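SmhA (Serratia marcescens, PDB 7A27) is the A component of the tripartite alpha-pore-forming toxin Smh, here in its soluble form, and probably takes part in forming the membrane pore. Local coordinates at residues Gln24-Gln29 with Lys353-Gly358; Ser32-Ser37 with Ser234-Ile239; Gln181-Ala186 with Gln248-Leu253; Gly193-Gly198 with Ala357-Leu362. All blocks are in the same frame, centred on the assembly; numbering follows the deposited sequence.

Overall arrangement
From the N terminus, helix 14-37 starts two loops. Interaction 1 closes the longer one, back from helix 325-358, with 323 residues between its segments. Interaction 2 lies just after it on the same helix and closes on strand 230-237. Interaction 3 joins helix 160-188 to helix 247-268 over a 61-residue loop, partly unmodelled, that holds the two-stranded sheet. Interactions 2 and 3 are both nested inside interaction 1, and they cross each other. Interaction 4 starts after helix 160-188 and ends where interaction 1 ends, sharing A357 and G358. It crosses both 2 and 3. Together they tie the long helical bundle to the sheet and to helix 247-268.

Interaction 1 of 4, residues Gln24-Gln29 with Lys353-Gly358; sequences QALLNQ and KANYAG
A25, L26 and Q29 of the N-terminal helix 14-37 pack against N355 and Y356 near the end of the C-terminal helix 325-358. The helix segments run nearly parallel, at 10°, with axes 10.3 Å apart. The Y356 ring reaches from its helix toward A25 and L26. CD2 of L26 sits over one face of the ring, in a CH-pi contact 4.1 Å from its centroid. CB of A25 comes in at the ring edge, 3.8 Å from Y356 CE1. CD2 of L26 also reaches CB of N355 at 4.0 Å. This is packing inside the long helical bundle that makes up most of the chain, and all five residues are buried. Helix 48-96 borders the same ring: the Y80 ring makes a T-shaped (edge-to-face) stack with Y356, and the two OH groups are hydrogen-bonded. Q29 makes the polar link. Its chain is extended, with CG anti to the backbone N (chi1 -167°), and so spans the gap to the other helix. NE2 of Q29 donates to O of Y356 at 2.9 Å. The bond is nearly straight, on a lone pair in the carbonyl plane. OE1 of Q29 takes a weak hydrogen bond from ND2 of N359.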
loop_
_atom_site.group_PDB
_atom_site.type_symbol
_atom_site.label_atom_id
_atom_site.label_comp_id
_atom_site.label_asym_id
_atom_site.label_seq_id
_atom_site.Cartn_x
_atom_site.Cartn_y
_atom_site.Cartn_z
ATOM N N GLN A 24 -1.831 -1.362 -2.456
ATOM C CA GLN A 24 -1.658 -1.850 -1.066
ATOM C C GLN A 24 -1.004 -0.761 -0.226
ATOM O O GLN A 24 -1.489 -0.530 0.875
ATOM C CB GLN A 24 -0.873 -3.165 -1.054
ATOM C CG GLN A 24 -1.484 -4.276 -1.906
ATOM C CD GLN A 24 -2.839 -4.782 -1.466
ATOM O OE1 GLN A 24 -3.378 -4.432 -0.415
ATOM N NE2 GLN A 24 -3.416 -5.645 -2.283
ATOM N N ALA A 25 0.041 -0.105 -0.717
ATOM C CA ALA A 25 0.769 0.960 0.017
ATOM C C ALA A 25 -0.190 2.088 0.379
ATOM O O ALA A 25 -0.111 2.540 1.516
ATOM C CB ALA A 25 1.940 1.495 -0.778
ATOM N N LEU A 26 -1.050 2.544 -0.538
ATOM C CA LEU A 26 -2.022 3.633 -0.264
ATOM C C LEU A 26 -2.973 3.181 0.838
ATOM O O LEU A 26 -3.231 3.964 1.747
ATOM C CB LEU A 26 -2.816 3.984 -1.523
ATOM C CG LEU A 26 -2.066 4.750 -2.598
ATOM C CD1 LEU A 26 -2.876 4.789 -3.880
ATOM C CD2 LEU A 26 -1.730 6.149 -2.148
ATOM N N LEU A 27 -3.515 1.978 0.722
ATOM C CA LEU A 27 -4.437 1.420 1.735
ATOM C C LEU A 27 -3.680 1.325 3.069
ATOM O O LEU A 27 -4.230 1.744 4.081
ATOM C CB LEU A 27 -4.978 0.065 1.268
ATOM C CG LEU A 27 -5.988 -0.578 2.204
ATOM C CD1 LEU A 27 -7.133 0.351 2.489
ATOM C CD2 LEU A 27 -6.542 -1.854 1.625
ATOM N N ASN A 28 -2.433 0.866 3.067
ATOM C CA ASN A 28 -1.639 0.677 4.308
ATOM C C ASN A 28 -1.358 2.054 4.925
ATOM O O ASN A 28 -1.152 2.134 6.145
ATOM C CB ASN A 28 -0.348 -0.101 4.050
ATOM C CG ASN A 28 0.136 -0.852 5.278
ATOM O OD1 ASN A 28 -0.640 -1.128 6.196
ATOM N ND2 ASN A 28 1.414 -1.204 5.291
ATOM N N GLN A 29 -1.349 3.099 4.110
ATOM C CA GLN A 29 -1.162 4.505 4.554
ATOM C C GLN A 29 -2.378 4.847 5.428
ATOM O O GLN A 29 -2.175 5.424 6.526
ATOM C CB GLN A 29 -0.997 5.384 3.305
ATOM C CG GLN A 29 -0.504 6.793 3.542
ATOM C CD GLN A 29 -0.268 7.554 2.250
ATOM O OE1 GLN A 29 -0.694 7.158 1.175
ATOM N NE2 GLN A 29 0.423 8.683 2.337
ATOM N N LYS A 353 1.914 9.629 -7.153
ATOM C CA LYS A 353 2.643 10.566 -6.252
ATOM C C LYS A 353 1.652 11.569 -5.652
ATOM O O LYS A 353 1.814 11.908 -4.462
ATOM C CB LYS A 353 3.778 11.292 -6.980
ATOM C CG LYS A 353 4.972 10.419 -7.324
ATOM C CD LYS A 353 6.013 11.087 -8.181
ATOM C CE LYS A 353 6.693 12.227 -7.465
ATOM N NZ LYS A 353 7.786 12.777 -8.305
ATOM N N ALA A 354 0.701 12.059 -6.453
ATOM C CA ALA A 354 -0.360 12.993 -6.015
ATOM C C ALA A 354 -1.225 12.284 -4.967
ATOM O O ALA A 354 -1.585 12.924 -3.974
ATOM C CB ALA A 354 -1.180 13.473 -7.184
ATOM N N ASN A 355 -1.510 11.002 -5.177
ATOM C CA ASN A 355 -2.323 10.177 -4.251
ATOM C C ASN A 355 -1.562 9.974 -2.936
ATOM O O ASN A 355 -2.175 10.163 -1.879
ATOM C CB ASN A 355 -2.747 8.850 -4.887
ATOM C CG ASN A 355 -4.017 8.939 -5.714
ATOM O OD1 ASN A 355 -4.884 9.765 -5.451
ATOM N ND2 ASN A 355 -4.161 8.040 -6.675
ATOM N N TYR A 356 -0.273 9.616 -2.979
ATOM C CA TYR A 356 0.538 9.414 -1.747
ATOM C C TYR A 356 0.586 10.721 -0.962
ATOM O O TYR A 356 0.678 10.649 0.270
ATOM C CB TYR A 356 1.960 8.944 -2.052
ATOM C CG TYR A 356 2.116 7.483 -2.407
ATOM C CD1 TYR A 356 1.898 6.494 -1.463
ATOM C CD2 TYR A 356 2.559 7.090 -3.654
ATOM C CE1 TYR A 356 2.060 5.150 -1.766
ATOM C CE2 TYR A 356 2.707 5.762 -3.973
ATOM C CZ TYR A 356 2.474 4.780 -3.031
ATOM O OH TYR A 356 2.663 3.476 -3.396
ATOM N N ALA A 357 0.542 11.870 -1.641
ATOM C CA ALA A 357 0.557 13.199 -0.986
ATOM C C ALA A 357 -0.800 13.443 -0.324
ATOM O O ALA A 357 -0.808 13.738 0.881
ATOM C CB ALA A 357 0.895 14.294 -1.968
ATOM N N GLY A 358 -1.892 13.285 -1.082
ATOM C CA GLY A 358 -3.277 13.579 -0.659
ATOM C C GLY A 358 -3.776 12.625 0.406
ATOM O O GLY A 358 -4.427 13.091 1.372
#

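Interaction 2 of 4, residues Ser32-Ser37 with Ser234-Ile239; sequences SNLLLS and SGIQAI
L34 of helix 32-37 carries most of the contact with strand 234-237, touching three strand residues in turn. S234 comes first. Its CB lies 4.1 Å from CD1 of L34, and its O is 3.8 Å from the same methyl. The polar atoms of S234 do not bond to the helix segment. Its backbone N is held by Q38 OE1 and its O by Q283 NE2. G235 follows. Its N is 3.9 Å from CD1 of L34, so this methyl lies against bare backbone. I236 then meets the other branch. CD2 of L34 is 4.0 Å from CG1 of I236, and the end of I236 also reaches back to CB of L34, 4.0 Å from CD1 of I236. L34 carries CG anti to its backbone N (chi1 -177°), which sends its two methyls out to the strand, one to S234 and G235 and one to I236. At the helix end, OG of S37 donates to O of N33 at 2.7 Å, a bond back over one turn, and OG is also hydrogen-bonded to NE2 of Q199. The segments run roughly antiparallel, at 149°. Strand 230-237 pairs with strand 198-206, G235 with S200 and Q237 with G198. Helix 14-37 lies against one side of this pair. Helices 48-96 and 272-299 pack on other sides of helix 14-37, and OH of Y257 of helix 247-268 hydrogen-bonds to O of I236.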
loop_
_atom_site.group_PDB
_atom_site.type_symbol
_atom_site.label_atom_id
_atom_site.label_comp_id
_atom_site.label_asym_id
_atom_site.label_seq_id
_atom_site.Cartn_x
_atom_site.Cartn_y
_atom_site.Cartn_z
ATOM N N SER A 32 -2.415 2.891 8.686
ATOM C CA SER A 32 -1.456 3.548 9.614
ATOM C C SER A 32 -2.165 4.724 10.282
ATOM O O SER A 32 -2.037 4.855 11.506
ATOM C CB SER A 32 -0.213 4.013 8.926
ATOM O OG SER A 32 0.430 2.913 8.327
ATOM N N ASN A 33 -2.887 5.537 9.503
ATOM C CA ASN A 33 -3.607 6.717 10.033
ATOM C C ASN A 33 -4.673 6.252 11.030
ATOM O O ASN A 33 -4.910 6.977 12.016
ATOM C CB ASN A 33 -4.230 7.555 8.921
ATOM C CG ASN A 33 -3.226 8.440 8.219
ATOM O OD1 ASN A 33 -2.366 9.063 8.859
ATOM N ND2 ASN A 33 -3.360 8.524 6.899
ATOM N N LEU A 34 -5.283 5.092 10.790
ATOM C CA LEU A 34 -6.344 4.560 11.673
ATOM C C LEU A 34 -5.711 4.190 13.020
ATOM O O LEU A 34 -6.277 4.552 14.041
ATOM C CB LEU A 34 -7.018 3.358 11.008
ATOM C CG LEU A 34 -8.178 2.747 11.786
ATOM C CD1 LEU A 34 -9.373 3.687 11.849
ATOM C CD2 LEU A 34 -8.595 1.439 11.166
ATOM N N LEU A 35 -4.565 3.509 13.018
ATOM C CA LEU A 35 -3.838 3.098 14.254
ATOM C C LEU A 35 -3.393 4.309 15.078
ATOM O O LEU A 35 -3.375 4.187 16.346
ATOM C CB LEU A 35 -2.614 2.278 13.857
ATOM C CG LEU A 35 -2.893 0.822 13.525
ATOM C CD1 LEU A 35 -1.648 0.208 12.919
ATOM C CD2 LEU A 35 -3.324 0.061 14.767
ATOM N N LEU A 36 -3.055 5.419 14.406
ATOM C CA LEU A 36 -2.539 6.665 15.038
ATOM C C LEU A 36 -3.689 7.564 15.489
ATOM O O LEU A 36 -3.415 8.434 16.332
ATOM C CB LEU A 36 -1.633 7.397 14.043
ATOM C CG LEU A 36 -0.327 6.685 13.719
ATOM C CD1 LEU A 36 0.329 7.247 12.471
ATOM C CD2 LEU A 36 0.625 6.745 14.901
ATOM N N SER A 37 -4.897 7.398 14.942
ATOM C CA SER A 37 -6.097 8.211 15.282
ATOM C C SER A 37 -6.832 7.568 16.451
ATOM O O SER A 37 -7.425 8.291 17.260
ATOM C CB SER A 37 -7.015 8.379 14.091
ATOM O OG SER A 37 -6.330 9.027 13.029
ATOM N N SER A 234 -12.429 3.543 16.560
ATOM C CA SER A 234 -12.365 4.262 15.266
ATOM C C SER A 234 -12.374 3.215 14.150
ATOM O O SER A 234 -11.763 2.133 14.330
ATOM C CB SER A 234 -11.154 5.175 15.195
ATOM O OG SER A 234 -11.132 6.106 16.283
ATOM N N GLY A 235 -13.082 3.499 13.062
ATOM C CA GLY A 235 -13.150 2.605 11.897
ATOM C C GLY A 235 -13.090 3.403 10.613
ATOM O O GLY A 235 -13.553 4.579 10.629
ATOM N N ILE A 236 -12.532 2.803 9.554
ATOM C CA ILE A 236 -12.467 3.413 8.191
ATOM C C ILE A 236 -13.906 3.622 7.719
ATOM O O ILE A 236 -14.776 2.819 8.134
ATOM C CB ILE A 236 -11.709 2.532 7.178
ATOM C CG1 ILE A 236 -10.278 2.209 7.618
ATOM C CG2 ILE A 236 -11.735 3.169 5.799
ATOM C CD1 ILE A 236 -9.383 3.405 7.757
ATOM N N GLN A 237 -14.144 4.640 6.886
ATOM C CA GLN A 237 -15.465 4.921 6.282
ATOM C C GLN A 237 -15.237 5.404 4.850
ATOM O O GLN A 237 -14.144 5.886 4.547
ATOM C CB GLN A 237 -16.200 5.985 7.080
ATOM C CG GLN A 237 -17.675 5.655 7.262
ATOM C CD GLN A 237 -17.953 4.686 8.389
ATOM O OE1 GLN A 237 -17.376 4.752 9.483
ATOM N NE2 GLN A 237 -19.014 3.918 8.184
ATOM N N ALA A 238 -16.222 5.235 3.980
ATOM C CA ALA A 238 -16.148 5.763 2.606
ATOM C C ALA A 238 -16.394 7.262 2.724
ATOM O O ALA A 238 -17.073 7.659 3.702
ATOM C CB ALA A 238 -17.162 5.083 1.724
ATOM N N ILE A 239 -15.872 8.060 1.794
ATOM C CA ILE A 239 -16.087 9.535 1.801
ATOM C C ILE A 239 -17.549 9.882 1.504
ATOM O O ILE A 239 -18.057 10.765 2.217
ATOM C CB ILE A 239 -15.074 10.235 0.885
ATOM C CG1 ILE A 239 -13.684 10.097 1.496
ATOM C CG2 ILE A 239 -15.408 11.697 0.640
ATOM C CD1 ILE A 239 -13.494 10.785 2.834
#

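Interaction 3 of 4, residues Gln181-Ala186 with Gln248-Leu253; sequences QSIADA and QAVNEL
I183 touches A249, V250 and L253 in an apolar contact between helix 160-188 and helix 247-268. The contact is made by side-chain carbons. CB of A249 lies 3.9 Å from CG1 of I183 and 3.7 Å from CB of S182. The small alanine lets the two backbones come close, with S182 and A249 CA atoms 6.3 Å apart. I183 reaches further along the partner helix. Its CG1 branch lies anti to the carbonyl carbon and the chain then extends (chi2 168°), which carries CD1 across to the next helix. There CD1 of I183 meets CG2 of V250 at 4.0 Å and CD2 of L253 at 3.5 Å. I183 crosses both V250 and L253 at about a right angle.

The polar bonds run along each helix, one turn apart. NE2 of Q181 donates to OD1 of D185 at 3.0 Å, on the syn side. NE2 of Q248 donates to OE1 of E252 at 2.9 Å, on the anti side and nearly straight, at 160°. Each donor sits somewhat out of the carboxylate plane. The two helices are also joined by a hydrogen bond from ND2 of N179 to OE2 of E252.

The helix segments are roughly antiparallel, at 147°, with axes 9.2 Å apart. A238, just after strand 230-237, packs on I183 and V250. On helix 160-188, Q181 and A184 touch L27 of helix 14-37.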
loop_
_atom_site.group_PDB
_atom_site.type_symbol
_atom_site.label_atom_id
_atom_site.label_comp_id
_atom_site.label_asym_id
_atom_site.label_seq_id
_atom_site.Cartn_x
_atom_site.Cartn_y
_atom_site.Cartn_z
ATOM N N GLN A 181 -11.861 -3.194 1.724
ATOM C CA GLN A 181 -11.063 -3.579 0.541
ATOM C C GLN A 181 -11.880 -3.294 -0.724
ATOM O O GLN A 181 -11.306 -2.717 -1.670
ATOM C CB GLN A 181 -10.618 -5.036 0.650
ATOM C CG GLN A 181 -9.692 -5.482 -0.472
ATOM C CD GLN A 181 -8.353 -4.780 -0.463
ATOM O OE1 GLN A 181 -7.609 -4.784 0.529
ATOM N NE2 GLN A 181 -8.046 -4.197 -1.613
ATOM N N SER A 182 -13.175 -3.628 -0.734
ATOM C CA SER A 182 -14.065 -3.438 -1.915
ATOM C C SER A 182 -14.197 -1.947 -2.257
ATOM O O SER A 182 -14.225 -1.614 -3.472
ATOM C CB SER A 182 -15.432 -4.088 -1.721
ATOM O OG SER A 182 -15.364 -5.501 -1.850
ATOM N N ILE A 183 -14.291 -1.105 -1.220
ATOM C CA ILE A 183 -14.475 0.374 -1.307
ATOM C C ILE A 183 -13.187 1.009 -1.835
ATOM O O ILE A 183 -13.267 1.879 -2.741
ATOM C CB ILE A 183 -14.875 0.945 0.068
ATOM C CG1 ILE A 183 -16.289 0.504 0.457
ATOM C CG2 ILE A 183 -14.730 2.462 0.082
ATOM C CD1 ILE A 183 -16.642 0.765 1.891
ATOM N N ALA A 184 -12.053 0.609 -1.262
ATOM C CA ALA A 184 -10.729 1.130 -1.645
ATOM C C ALA A 184 -10.471 0.824 -3.128
ATOM O O ALA A 184 -9.946 1.728 -3.810
ATOM C CB ALA A 184 -9.672 0.557 -0.741
ATOM N N ASP A 185 -10.849 -0.375 -3.600
ATOM C CA ASP A 185 -10.647 -0.812 -5.012
ATOM C C ASP A 185 -11.386 0.155 -5.954
ATOM O O ASP A 185 -10.794 0.564 -6.985
ATOM C CB ASP A 185 -11.170 -2.229 -5.296
ATOM C CG ASP A 185 -10.472 -3.403 -4.632
ATOM O OD1 ASP A 185 -9.364 -3.199 -4.092
ATOM O OD2 ASP A 185 -11.070 -4.526 -4.683
ATOM N N ALA A 186 -12.638 0.478 -5.609
ATOM C CA ALA A 186 -13.540 1.359 -6.377
ATOM C C ALA A 186 -12.989 2.785 -6.390
ATOM O O ALA A 186 -13.039 3.412 -7.467
ATOM C CB ALA A 186 -14.915 1.313 -5.786
ATOM N N GLN A 248 -22.899 -1.323 -2.785
ATOM C CA GLN A 248 -23.257 -2.542 -2.003
ATOM C C GLN A 248 -22.284 -2.670 -0.824
ATOM O O GLN A 248 -22.757 -2.874 0.298
ATOM C CB GLN A 248 -23.328 -3.779 -2.904
ATOM C CG GLN A 248 -23.613 -5.087 -2.170
ATOM C CD GLN A 248 -24.877 -5.075 -1.350
ATOM O OE1 GLN A 248 -25.920 -4.602 -1.787
ATOM N NE2 GLN A 248 -24.800 -5.646 -0.157
ATOM N N ALA A 249 -20.988 -2.513 -1.058
ATOM C CA ALA A 249 -19.963 -2.598 0.008
ATOM C C ALA A 249 -20.239 -1.518 1.064
ATOM O O ALA A 249 -20.192 -1.854 2.260
ATOM C CB ALA A 249 -18.575 -2.494 -0.577
ATOM N N VAL A 250 -20.559 -0.285 0.650
ATOM C CA VAL A 250 -20.840 0.856 1.578
ATOM C C VAL A 250 -22.043 0.519 2.467
ATOM O O VAL A 250 -21.998 0.882 3.670
ATOM C CB VAL A 250 -21.057 2.177 0.814
ATOM C CG1 VAL A 250 -21.601 3.285 1.701
ATOM C CG2 VAL A 250 -19.779 2.627 0.146
ATOM N N ASN A 251 -23.067 -0.117 1.881
ATOM C CA ASN A 251 -24.308 -0.523 2.588
ATOM C C ASN A 251 -23.969 -1.640 3.583
ATOM O O ASN A 251 -24.443 -1.553 4.714
ATOM C CB ASN A 251 -25.423 -0.900 1.612
ATOM C CG ASN A 251 -25.937 0.267 0.785
ATOM O OD1 ASN A 251 -25.639 1.434 1.050
ATOM N ND2 ASN A 251 -26.732 -0.031 -0.229
ATOM N N GLU A 252 -23.188 -2.646 3.177
ATOM C CA GLU A 252 -22.737 -3.760 4.060
ATOM C C GLU A 252 -21.918 -3.176 5.217
ATOM O O GLU A 252 -22.121 -3.590 6.375
ATOM C CB GLU A 252 -21.899 -4.818 3.320
ATOM C CG GLU A 252 -22.723 -5.873 2.583
ATOM C CD GLU A 252 -21.974 -6.849 1.670
ATOM O OE1 GLU A 252 -22.615 -7.278 0.705
ATOM O OE2 GLU A 252 -20.796 -7.208 1.912
ATOM N N LEU A 253 -21.024 -2.237 4.916
ATOM C CA LEU A 253 -20.151 -1.610 5.939
ATOM C C LEU A 253 -21.017 -0.921 6.999
ATOM O O LEU A 253 -20.721 -1.100 8.185
ATOM C CB LEU A 253 -19.182 -0.630 5.267
ATOM C CG LEU A 253 -18.110 -0.030 6.172
ATOM C CD1 LEU A 253 -17.323 -1.111 6.886
ATOM C CD2 LEU A 253 -17.162 0.851 5.382
#

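Interaction 4 of 4, residues Gly193-Gly198 with Ala357-Leu362; sequences GVVQLG and AGNNIL
V195 and N359 meet obliquely where the loop 193-198 passes the end of helix 325-358. CG2 of V195 points at the base of the asparagine, 3.9 Å from CB of N359 and 4.0 Å from its CG. The N359 side chain is swung anti to its backbone N (chi1 -165°), which turns the amide toward helix 14-37. There ND2 of N359 makes a weak hydrogen bond with S30 OG.

Q196 sets off away from 357-362, but the chain bends at chi2 (87°) and brings the amide back. OE1 of Q196 ends 4.1 Å from O of G358 and 4.1 Å from O of I361. Both neighbours are acceptors like OE1 itself, so these are approaches without a bond.

L362 lies across the backbone of 197-198. Its CD1 is 4.0 Å from CB of L197. CD1 also lies near the carbonyls of L197 and G198, though the closeness there is doubtful. L197 in turn touches I236 and I183. Just upstream, N355 holds the loop by bonds to G193 O and V195 N.

The helix closes with a type I beta turn from G358 to I361. N359, inside this turn, is the first residue after the helix to leave helical phi/psi. N359 binds calcium in a structure of this protein, though no calcium is bound to this chain. The contact therefore places the end of helix 325-358 and the lead-in to strand 198-206 around a calcium-site residue.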
loop_
_atom_site.group_PDB
_atom_site.type_symbol
_atom_site.label_atom_id
_atom_site.label_comp_id
_atom_site.label_asym_id
_atom_site.label_seq_id
_atom_site.Cartn_x
_atom_site.Cartn_y
_atom_site.Cartn_z
ATOM N N GLY A 193 -7.508 6.525 -10.316
ATOM C CA GLY A 193 -8.389 7.179 -9.329
ATOM C C GLY A 193 -7.642 8.193 -8.492
ATOM O O GLY A 193 -6.403 8.172 -8.521
ATOM N N VAL A 194 -8.394 9.051 -7.799
ATOM C CA VAL A 194 -7.894 10.055 -6.809
ATOM C C VAL A 194 -8.436 9.618 -5.441
ATOM O O VAL A 194 -9.546 9.974 -5.113
ATOM C CB VAL A 194 -8.318 11.479 -7.187
ATOM C CG1 VAL A 194 -7.815 12.512 -6.187
ATOM C CG2 VAL A 194 -7.847 11.802 -8.598
ATOM N N VAL A 195 -7.640 8.827 -4.723
ATOM C CA VAL A 195 -8.069 8.077 -3.512
ATOM C C VAL A 195 -8.278 9.003 -2.318
ATOM O O VAL A 195 -7.502 9.930 -2.107
ATOM C CB VAL A 195 -7.090 6.946 -3.141
ATOM C CG1 VAL A 195 -6.868 6.017 -4.317
ATOM C CG2 VAL A 195 -5.778 7.466 -2.583
ATOM N N GLN A 196 -9.260 8.627 -1.509
ATOM C CA GLN A 196 -9.625 9.236 -0.215
ATOM C C GLN A 196 -10.440 8.176 0.553
ATOM O O GLN A 196 -11.376 7.597 -0.016
ATOM C CB GLN A 196 -10.405 10.522 -0.497
ATOM C CG GLN A 196 -10.629 11.428 0.717
ATOM C CD GLN A 196 -9.526 12.421 1.017
ATOM O OE1 GLN A 196 -8.347 12.081 1.200
ATOM N NE2 GLN A 196 -9.939 13.678 1.126
ATOM N N LEU A 197 -10.071 7.925 1.809
ATOM C CA LEU A 197 -10.861 7.133 2.788
ATOM C C LEU A 197 -11.023 7.991 4.041
ATOM O O LEU A 197 -10.119 8.772 4.322
ATOM C CB LEU A 197 -10.125 5.828 3.097
ATOM C CG LEU A 197 -10.200 4.737 2.027
ATOM C CD1 LEU A 197 -9.554 3.453 2.525
ATOM C CD2 LEU A 197 -11.637 4.493 1.605
ATOM N N GLY A 198 -12.141 7.885 4.746
ATOM C CA GLY A 198 -12.402 8.677 5.963
ATOM C C GLY A 198 -12.330 7.807 7.203
ATOM O O GLY A 198 -11.828 6.680 7.097
ATOM N N ALA A 357 0.542 11.870 -1.641
ATOM C CA ALA A 357 0.557 13.199 -0.986
ATOM C C ALA A 357 -0.800 13.443 -0.324
ATOM O O ALA A 357 -0.808 13.738 0.881
ATOM C CB ALA A 357 0.895 14.294 -1.968
ATOM N N GLY A 358 -1.892 13.285 -1.082
ATOM C CA GLY A 358 -3.277 13.579 -0.659
ATOM C C GLY A 358 -3.776 12.625 0.406
ATOM O O GLY A 358 -4.427 13.091 1.372
ATOM N N ASN A 359 -3.433 11.344 0.265
ATOM C CA ASN A 359 -3.880 10.248 1.161
ATOM C C ASN A 359 -3.062 10.224 2.458
ATOM O O ASN A 359 -3.204 9.219 3.191
ATOM C CB ASN A 359 -3.800 8.891 0.458
ATOM C CG ASN A 359 -4.557 7.793 1.177
ATOM O OD1 ASN A 359 -5.632 8.032 1.727
ATOM N ND2 ASN A 359 -4.002 6.592 1.178
ATOM N N ASN A 360 -2.285 11.278 2.760
ATOM C CA ASN A 360 -1.469 11.349 4.000
ATOM C C ASN A 360 -2.377 11.645 5.195
ATOM O O ASN A 360 -1.948 11.388 6.327
ATOM C CB ASN A 360 -0.356 12.394 3.958
ATOM C CG ASN A 360 0.568 12.262 5.157
ATOM O OD1 ASN A 360 1.081 11.177 5.452
ATOM N ND2 ASN A 360 0.785 13.344 5.875
ATOM N N ILE A 361 -3.571 12.179 4.946
ATOM C CA ILE A 361 -4.560 12.541 6.004
ATOM C C ILE A 361 -5.810 11.667 5.828
ATOM O O ILE A 361 -6.205 11.422 4.681
ATOM C CB ILE A 361 -4.862 14.059 5.997
ATOM C CG1 ILE A 361 -5.797 14.451 7.149
ATOM C CG2 ILE A 361 -5.402 14.509 4.649
ATOM C CD1 ILE A 361 -5.298 14.096 8.557
ATOM N N LEU A 362 -6.383 11.183 6.939
ATOM C CA LEU A 362 -7.602 10.327 6.998
ATOM C C LEU A 362 -8.707 11.156 7.642
ATOM O O LEU A 362 -8.935 11.076 8.848
ATOM C CB LEU A 362 -7.292 9.076 7.826
ATOM C CG LEU A 362 -8.348 7.974 7.824
ATOM C CD1 LEU A 362 -8.464 7.362 6.434
ATOM C CD2 LEU A 362 -8.009 6.894 8.859
#